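Local coordinates for uncharacterized protein MJ0690 (Methanocaldococcus jannaschii, PDB 3K32) that is of unknown function but is predicted to be a tRNA methyltransferase subunit and carries a PP-loop motif, as in ATP pyrophosphatases that bind ATP, at residues F13-K27 and L48-H60. Numbering follows the deposited sequence.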
ATOM      1  N   PHE B  13      -4.023  14.701   6.210  1.00 33.47           N
ATOM      2  CA  PHE B  13      -4.720  14.026   7.287  1.00 31.93           C
ATOM      3  C   PHE B  13      -6.114  14.625   7.464  1.00 37.46           C
ATOM      4  O   PHE B  13      -6.268  15.846   7.578  1.00 28.11           O
ATOM      5  CB  PHE B  13      -3.876  14.148   8.553  1.00 23.02           C
ATOM      6  CG  PHE B  13      -4.441  13.444   9.752  1.00 29.98           C
ATOM      7  CD1 PHE B  13      -4.330  12.067   9.883  1.00 29.61           C
ATOM      8  CD2 PHE B  13      -5.036  14.169  10.780  1.00 25.28           C
ATOM      9  CE1 PHE B  13      -4.836  11.424  10.999  1.00 34.08           C
ATOM     10  CE2 PHE B  13      -5.526  13.528  11.905  1.00 31.10           C
ATOM     11  CZ  PHE B  13      -5.435  12.152  12.010  1.00 30.10           C
ATOM     12  N   SER B  14      -7.125  13.755   7.469  1.00 34.38           N
ATOM     13  CA  SER B  14      -8.523  14.191   7.541  1.00 38.00           C
ATOM     14  C   SER B  14      -9.129  13.874   8.895  1.00 37.93           C
ATOM     15  O   SER B  14     -10.161  14.431   9.262  1.00 38.45           O
ATOM     16  CB  SER B  14      -9.358  13.477   6.485  1.00 38.35           C
ATOM     17  OG  SER B  14      -9.614  12.141   6.910  1.00 47.45           O
ATOM     18  N   GLY B  15      -8.505  12.952   9.621  1.00 27.27           N
ATOM     19  CA  GLY B  15      -9.008  12.559  10.917  1.00 20.60           C
ATOM     20  C   GLY B  15      -9.856  11.298  10.890  1.00 29.13           C
ATOM     21  O   GLY B  15     -10.205  10.781  11.944  1.00 34.90           O
ATOM     22  N   GLY B  16     -10.206  10.799   9.703  1.00 25.57           N
ATOM     23  CA  GLY B  16     -10.916   9.520   9.626  1.00 19.66           C
ATOM     24  C   GLY B  16     -10.044   8.334  10.063  1.00 24.71           C
ATOM     25  O   GLY B  16      -8.816   8.448  10.166  1.00 30.58           O
ATOM     26  N   LYS B  17     -10.663   7.191  10.321  1.00 30.38           N
ATOM     27  CA  LYS B  17      -9.919   6.037  10.832  1.00 35.83           C
ATOM     28  C   LYS B  17      -8.856   5.533   9.851  1.00 37.74           C
ATOM     29  O   LYS B  17      -7.777   5.112  10.252  1.00 32.36           O
ATOM     30  CB  LYS B  17     -10.855   4.907  11.264  1.00 31.56           C
ATOM     31  CG  LYS B  17     -11.771   4.374  10.181  1.00 32.25           C
ATOM     32  CD  LYS B  17     -12.860   3.494  10.780  1.00 31.94           C
ATOM     33  CE  LYS B  17     -13.632   2.711   9.700  1.00 50.63           C
ATOM     34  NZ  LYS B  17     -12.744   1.790   8.896  1.00 64.88           N
ATOM     35  N   ASP B  18      -9.147   5.610   8.564  1.00 31.24           N
ATOM     36  CA  ASP B  18      -8.149   5.244   7.574  1.00 36.45           C
ATOM     37  C   ASP B  18      -6.936   6.167   7.603  1.00 32.55           C
ATOM     38  O   ASP B  18      -5.809   5.733   7.831  1.00 31.88           O
ATOM     39  CB  ASP B  18      -8.778   5.208   6.180  1.00 39.49           C
ATOM     40  CG  ASP B  18      -9.753   4.056   6.024  1.00 45.67           C
ATOM     41  OD1 ASP B  18      -9.426   2.928   6.472  1.00 35.35           O
ATOM     42  OD2 ASP B  18     -10.852   4.285   5.478  1.00 55.18           O
ATOM     43  N   SER B  19      -7.178   7.443   7.352  1.00 32.95           N
ATOM     44  CA  SER B  19      -6.145   8.456   7.457  1.00 30.37           C
ATOM     45  C   SER B  19      -5.300   8.238   8.713  1.00 23.77           C
ATOM     46  O   SER B  19      -4.087   8.376   8.690  1.00 29.91           O
ATOM     47  CB  SER B  19      -6.794   9.846   7.487  1.00 31.77           C
ATOM     48  OG  SER B  19      -5.824  10.873   7.376  1.00 35.25           O
ATOM     49  N   SER B  20      -5.957   7.902   9.812  1.00 19.28           N
ATOM     50  CA  SER B  20      -5.279   7.653  11.072  1.00 22.41           C
ATOM     51  C   SER B  20      -4.394   6.409  10.980  1.00 21.16           C
ATOM     52  O   SER B  20      -3.289   6.404  11.478  1.00 23.11           O
ATOM     53  CB  SER B  20      -6.302   7.490  12.194  1.00 31.44           C
ATOM     54  OG  SER B  20      -7.091   8.653  12.324  1.00 31.08           O
ATOM     55  N   LEU B  21      -4.890   5.363  10.328  1.00 23.73           N
ATOM     56  CA  LEU B  21      -4.089   4.181  10.061  1.00 15.19           C
ATOM     57  C   LEU B  21      -2.836   4.537   9.272  1.00 23.65           C
ATOM     58  O   LEU B  21      -1.760   3.974   9.530  1.00 28.44           O
ATOM     59  CB  LEU B  21      -4.890   3.109   9.310  1.00 15.96           C
ATOM     60  CG  LEU B  21      -5.924   2.321  10.114  1.00 36.03           C
ATOM     61  CD1 LEU B  21      -6.551   1.231   9.252  1.00 39.68           C
ATOM     62  CD2 LEU B  21      -5.300   1.737  11.375  1.00 40.02           C
ATOM     63  N   SER B  22      -2.951   5.461   8.315  1.00 20.43           N
ATOM     64  CA  SER B  22      -1.752   5.818   7.557  1.00 28.39           C
ATOM     65  C   SER B  22      -0.707   6.431   8.491  1.00 30.17           C
ATOM     66  O   SER B  22       0.461   6.053   8.451  1.00 29.30           O
ATOM     67  CB  SER B  22      -2.042   6.716   6.340  1.00 28.22           C
ATOM     68  OG  SER B  22      -2.425   8.024   6.716  1.00 37.18           O
ATOM     69  N   ALA B  23      -1.143   7.366   9.333  1.00 32.95           N
ATOM     70  CA  ALA B  23      -0.270   7.978  10.335  1.00 31.80           C
ATOM     71  C   ALA B  23       0.443   6.884  11.115  1.00 28.38           C
ATOM     72  O   ALA B  23       1.668   6.795  11.107  1.00 22.04           O
ATOM     73  CB  ALA B  23      -1.080   8.849  11.292  1.00 22.64           C
ATOM     74  N   VAL B  24      -0.365   6.054  11.771  1.00 16.78           N
ATOM     75  CA  VAL B  24       0.097   4.971  12.618  1.00 24.09           C
ATOM     76  C   VAL B  24       1.093   4.060  11.919  1.00 18.42           C
ATOM     77  O   VAL B  24       2.091   3.663  12.477  1.00 25.14           O
ATOM     78  CB  VAL B  24      -1.101   4.125  13.092  1.00 35.76           C
ATOM     79  CG1 VAL B  24      -0.613   2.886  13.835  1.00 38.52           C
ATOM     80  CG2 VAL B  24      -2.012   4.963  13.966  1.00 29.25           C
ATOM     81  N   ILE B  25       0.821   3.726  10.679  1.00 31.86           N
ATOM     82  CA  ILE B  25       1.753   2.891   9.961  1.00 33.58           C
ATOM     83  C   ILE B  25       3.083   3.604   9.756  1.00 34.91           C
ATOM     84  O   ILE B  25       4.140   3.039  10.042  1.00 36.39           O
ATOM     85  CB  ILE B  25       1.151   2.418   8.647  1.00 29.65           C
ATOM     86  CG1 ILE B  25      -0.026   1.494   8.963  1.00 26.40           C
ATOM     87  CG2 ILE B  25       2.208   1.722   7.789  1.00 24.66           C
ATOM     88  CD1 ILE B  25      -0.845   1.115   7.746  1.00 30.81           C
ATOM     89  N   LEU B  26       3.035   4.849   9.279  1.00 31.95           N
ATOM     90  CA  LEU B  26       4.266   5.606   9.073  1.00 23.84           C
ATOM     91  C   LEU B  26       5.086   5.585  10.365  1.00 28.06           C
ATOM     92  O   LEU B  26       6.305   5.335  10.343  1.00 24.43           O
ATOM     93  CB  LEU B  26       3.951   7.040   8.650  1.00 22.42           C
ATOM     94  CG  LEU B  26       3.941   7.414   7.147  1.00 32.83           C
ATOM     95  CD1 LEU B  26       4.199   6.237   6.182  1.00 14.74           C
ATOM     96  CD2 LEU B  26       2.671   8.171   6.760  1.00 29.62           C
ATOM     97  N   LYS B  27       4.403   5.819  11.495  1.00 15.96           N
ATOM     98  CA  LYS B  27       5.073   5.829  12.783  1.00 28.27           C
ATOM     99  C   LYS B  27       5.672   4.464  13.132  1.00 35.57           C
ATOM    100  O   LYS B  27       6.761   4.391  13.687  1.00 24.69           O
ATOM    101  CB  LYS B  27       4.154   6.312  13.899  1.00 31.12           C
ATOM    102  CG  LYS B  27       4.818   6.239  15.252  1.00 34.88           C
ATOM    103  CD  LYS B  27       4.104   7.081  16.298  1.00 48.24           C
ATOM    104  CE  LYS B  27       4.796   6.986  17.663  1.00 53.05           C
ATOM    105  NZ  LYS B  27       6.281   7.187  17.563  1.00 55.07           N
ATOM    106  N   LEU B  48     -11.998  18.593  13.407  1.00 36.92           N
ATOM    107  CA  LEU B  48     -12.001  17.158  13.692  1.00 43.15           C
ATOM    108  C   LEU B  48     -10.589  16.545  13.635  1.00 40.86           C
ATOM    109  O   LEU B  48     -10.143  15.855  14.558  1.00 33.05           O
ATOM    110  CB  LEU B  48     -12.941  16.439  12.714  1.00 43.74           C
ATOM    111  CG  LEU B  48     -13.385  14.988  12.978  1.00 52.34           C
ATOM    112  CD1 LEU B  48     -12.686  14.001  12.040  1.00 56.93           C
ATOM    113  CD2 LEU B  48     -13.205  14.585  14.439  1.00 38.87           C
ATOM    114  N   ALA B  49      -9.894  16.804  12.537  1.00 36.12           N
ATOM    115  CA  ALA B  49      -8.560  16.277  12.344  1.00 29.41           C
ATOM    116  C   ALA B  49      -7.645  16.675  13.507  1.00 29.45           C
ATOM    117  O   ALA B  49      -6.795  15.890  13.939  1.00 29.38           O
ATOM    118  CB  ALA B  49      -8.000  16.757  11.021  1.00 22.04           C
ATOM    119  N   GLU B  50      -7.835  17.892  14.011  1.00 29.89           N
ATOM    120  CA  GLU B  50      -7.045  18.411  15.131  1.00 36.32           C
ATOM    121  C   GLU B  50      -7.181  17.561  16.380  1.00 32.38           C
ATOM    122  O   GLU B  50      -6.188  17.061  16.919  1.00 34.03           O
ATOM    123  CB  GLU B  50      -7.436  19.851  15.466  1.00 38.17           C
ATOM    124  CG  GLU B  50      -6.543  20.891  14.829  1.00 51.17           C
ATOM    125  CD  GLU B  50      -6.693  22.271  15.465  1.00 54.75           C
ATOM    126  OE1 GLU B  50      -7.780  22.880  15.320  1.00 54.35           O
ATOM    127  OE2 GLU B  50      -5.713  22.745  16.096  1.00 45.63           O
ATOM    128  N   GLU B  51      -8.419  17.416  16.836  1.00 27.88           N
ATOM    129  CA  GLU B  51      -8.722  16.597  17.996  1.00 37.71           C
ATOM    130  C   GLU B  51      -8.131  15.195  17.836  1.00 41.18           C
ATOM    131  O   GLU B  51      -7.551  14.647  18.773  1.00 48.83           O
ATOM    132  CB  GLU B  51     -10.237  16.521  18.200  1.00 43.65           C
ATOM    133  CG  GLU B  51     -10.909  17.885  18.324  1.00 56.33           C
ATOM    134  CD  GLU B  51     -12.437  17.802  18.343  1.00 72.32           C
ATOM    135  OE1 GLU B  51     -12.988  16.703  18.101  1.00 77.59           O
ATOM    136  OE2 GLU B  51     -13.087  18.840  18.604  1.00 72.09           O
ATOM    137  N   THR B  52      -8.264  14.626  16.640  1.00 32.41           N
ATOM    138  CA  THR B  52      -7.788  13.275  16.399  1.00 32.56           C
ATOM    139  C   THR B  52      -6.275  13.132  16.499  1.00 32.16           C
ATOM    140  O   THR B  52      -5.788  12.131  17.027  1.00 29.28           O
ATOM    141  CB  THR B  52      -8.253  12.724  15.058  1.00 27.58           C
ATOM    142  OG1 THR B  52      -9.675  12.828  14.974  1.00 29.69           O
ATOM    143  CG2 THR B  52      -7.847  11.264  14.943  1.00 19.61           C
ATOM    144  N   ALA B  53      -5.543  14.129  16.004  1.00 23.40           N
ATOM    145  CA  ALA B  53      -4.087  14.140  16.117  1.00 27.84           C
ATOM    146  C   ALA B  53      -3.658  14.179  17.577  1.00 24.92           C
ATOM    147  O   ALA B  53      -2.710  13.495  17.979  1.00 25.69           O
ATOM    148  CB  ALA B  53      -3.481  15.328  15.347  1.00 28.48           C
ATOM    149  N   LYS B  54      -4.352  14.991  18.365  1.00 21.06           N
ATOM    150  CA  LYS B  54      -4.104  15.027  19.798  1.00 32.64           C
ATOM    151  C   LYS B  54      -4.251  13.630  20.397  1.00 36.77           C
ATOM    152  O   LYS B  54      -3.353  13.158  21.080  1.00 39.34           O
ATOM    153  CB  LYS B  54      -5.044  16.005  20.492  1.00 39.96           C
ATOM    154  CG  LYS B  54      -4.642  17.462  20.324  1.00 45.39           C
ATOM    155  CD  LYS B  54      -3.371  17.809  21.095  1.00 40.00           C
ATOM    156  CE  LYS B  54      -3.577  17.656  22.593  1.00 47.72           C
ATOM    157  NZ  LYS B  54      -2.715  18.593  23.384  1.00 52.88           N
ATOM    158  N   ILE B  55      -5.376  12.973  20.110  1.00 37.89           N
ATOM    159  CA  ILE B  55      -5.641  11.606  20.575  1.00 39.18           C
ATOM    160  C   ILE B  55      -4.583  10.588  20.117  1.00 34.41           C
ATOM    161  O   ILE B  55      -4.158   9.735  20.892  1.00 30.44           O
ATOM    162  CB  ILE B  55      -7.048  11.132  20.139  1.00 40.27           C
ATOM    163  CG1 ILE B  55      -8.131  11.953  20.840  1.00 40.84           C
ATOM    164  CG2 ILE B  55      -7.254   9.650  20.443  1.00 37.82           C
ATOM    165  CD1 ILE B  55      -9.544  11.653  20.337  1.00 43.85           C
ATOM    166  N   LEU B  56      -4.166  10.688  18.860  1.00 32.83           N
ATOM    167  CA  LEU B  56      -3.077   9.867  18.334  1.00 37.49           C
ATOM    168  C   LEU B  56      -1.703  10.285  18.874  1.00 32.92           C
ATOM    169  O   LEU B  56      -0.731   9.546  18.757  1.00 34.69           O
ATOM    170  CB  LEU B  56      -3.050   9.943  16.806  1.00 32.00           C
ATOM    171  CG  LEU B  56      -4.016   9.083  15.990  1.00 33.78           C
ATOM    172  CD1 LEU B  56      -5.343   8.901  16.672  1.00 35.39           C
ATOM    173  CD2 LEU B  56      -4.196   9.718  14.623  1.00 34.72           C
ATOM    174  N   GLY B  57      -1.622  11.475  19.455  1.00 27.36           N
ATOM    175  CA  GLY B  57      -0.342  12.011  19.884  1.00 36.80           C
ATOM    176  C   GLY B  57       0.600  12.461  18.766  1.00 36.41           C
ATOM    177  O   GLY B  57       1.819  12.389  18.902  1.00 32.17           O
ATOM    178  N   PHE B  58       0.047  12.929  17.653  1.00 35.22           N
ATOM    179  CA  PHE B  58       0.893  13.388  16.553  1.00 34.27           C
ATOM    180  C   PHE B  58       0.866  14.896  16.398  1.00 33.03           C
ATOM    181  O   PHE B  58      -0.158  15.535  16.639  1.00 44.03           O
ATOM    182  CB  PHE B  58       0.488  12.729  15.237  1.00 26.24           C
ATOM    183  CG  PHE B  58       0.812  11.272  15.175  1.00 43.67           C
ATOM    184  CD1 PHE B  58       2.035  10.804  15.642  1.00 54.55           C
ATOM    185  CD2 PHE B  58      -0.095  10.367  14.649  1.00 41.70           C
ATOM    186  CE1 PHE B  58       2.343   9.461  15.589  1.00 49.79           C
ATOM    187  CE2 PHE B  58       0.210   9.025  14.591  1.00 39.34           C
ATOM    188  CZ  PHE B  58       1.436   8.571  15.055  1.00 40.74           C
ATOM    189  N   LYS B  59       1.994  15.459  15.992  1.00 30.03           N
ATOM    190  CA  LYS B  59       2.059  16.885  15.700  1.00 34.22           C
ATOM    191  C   LYS B  59       1.092  17.251  14.563  1.00 34.79           C
ATOM    192  O   LYS B  59       1.005  16.548  13.555  1.00 31.22           O
ATOM    193  CB  LYS B  59       3.480  17.269  15.317  1.00 27.95           C
ATOM    194  CG  LYS B  59       4.532  16.829  16.296  1.00 34.21           C
ATOM    195  CD  LYS B  59       5.909  16.924  15.647  1.00 52.92           C
ATOM    196  CE  LYS B  59       6.984  16.196  16.457  1.00 58.47           C
ATOM    197  NZ  LYS B  59       6.842  14.720  16.377  1.00 52.52           N
ATOM    198  N   HIS B  60       0.366  18.350  14.709  1.00 34.17           N
ATOM    199  CA  HIS B  60      -0.598  18.714  13.672  1.00 43.04           C
ATOM    200  C   HIS B  60      -0.508  20.178  13.282  1.00 39.13           C
ATOM    201  O   HIS B  60      -0.229  21.038  14.113  1.00 44.56           O
ATOM    202  CB  HIS B  60      -2.030  18.358  14.088  1.00 38.06           C
ATOM    203  CG  HIS B  60      -3.062  18.656  13.045  1.00 35.95           C
ATOM    204  ND1 HIS B  60      -3.382  17.770  12.039  1.00 41.28           N
ATOM    205  CD2 HIS B  60      -3.877  19.727  12.872  1.00 31.49           C
ATOM    206  CE1 HIS B  60      -4.337  18.288  11.281  1.00 36.14           C
ATOM    207  NE2 HIS B  60      -4.650  19.477  11.766  1.00 25.66           N
TER
HETATM  208  O   HOH W   1     -11.901  10.986  14.093  1.00 35.33           O
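The PP-loop signature Ser-Gly-Gly-Lys-Asp-Ser, which runs from Ser14 into helix 17-28, packs through Gly15 against the start of helix 47-56. The CA atoms of Gly15 and Ala49 are 4.0 Å apart, too close for a CB on Gly15, which would collide with Ala49 and Leu48. Ala49 CB meets Ser14 O at 3.6 Å. A water donates to Gly15 O and also hydrogen-bonds Thr52 OG1, linking the two segments. Phe13, just after the central strand 8-12, fills the angle between the two helices. With CG anti to the backbone N (chi1 -178°), the ring has Gly15 N over one face and brings CE2, at its edge, to 3.4 Å from Ala49 O. Phe13 CZ reaches Thr52 CG2 (3.9 Å) and Leu56 CD2 (3.8 Å). Replacing Phe13 with an alanine is likely to open a gap between the helices, depriving Leu56 and Thr52 of their contacts with CZ. Farther along, Ala23 CB lies 3.5 Å from Phe58 CE2, just beyond the Schellman motif at Gly57 that ends helix 47-56. Within the loop, Ser14 OG accepts from Gly16 N in an ST turn; from the first helical turn, Ser20 N and OG both donate to O of Gly16, the N-cap residue. Ser14 OG, Ser19 N and Asp18 OD2 hydrogen-bond a glycerol, probably from the crystallisation liquor, which may mark a pocket. A glycine-rich turn between the first strand of a parallel sheet and its following helix, backed by the next helix, is typical of the PP-loop ATP pyrophosphatase fold, whose loop binds ATP phosphates in relatives.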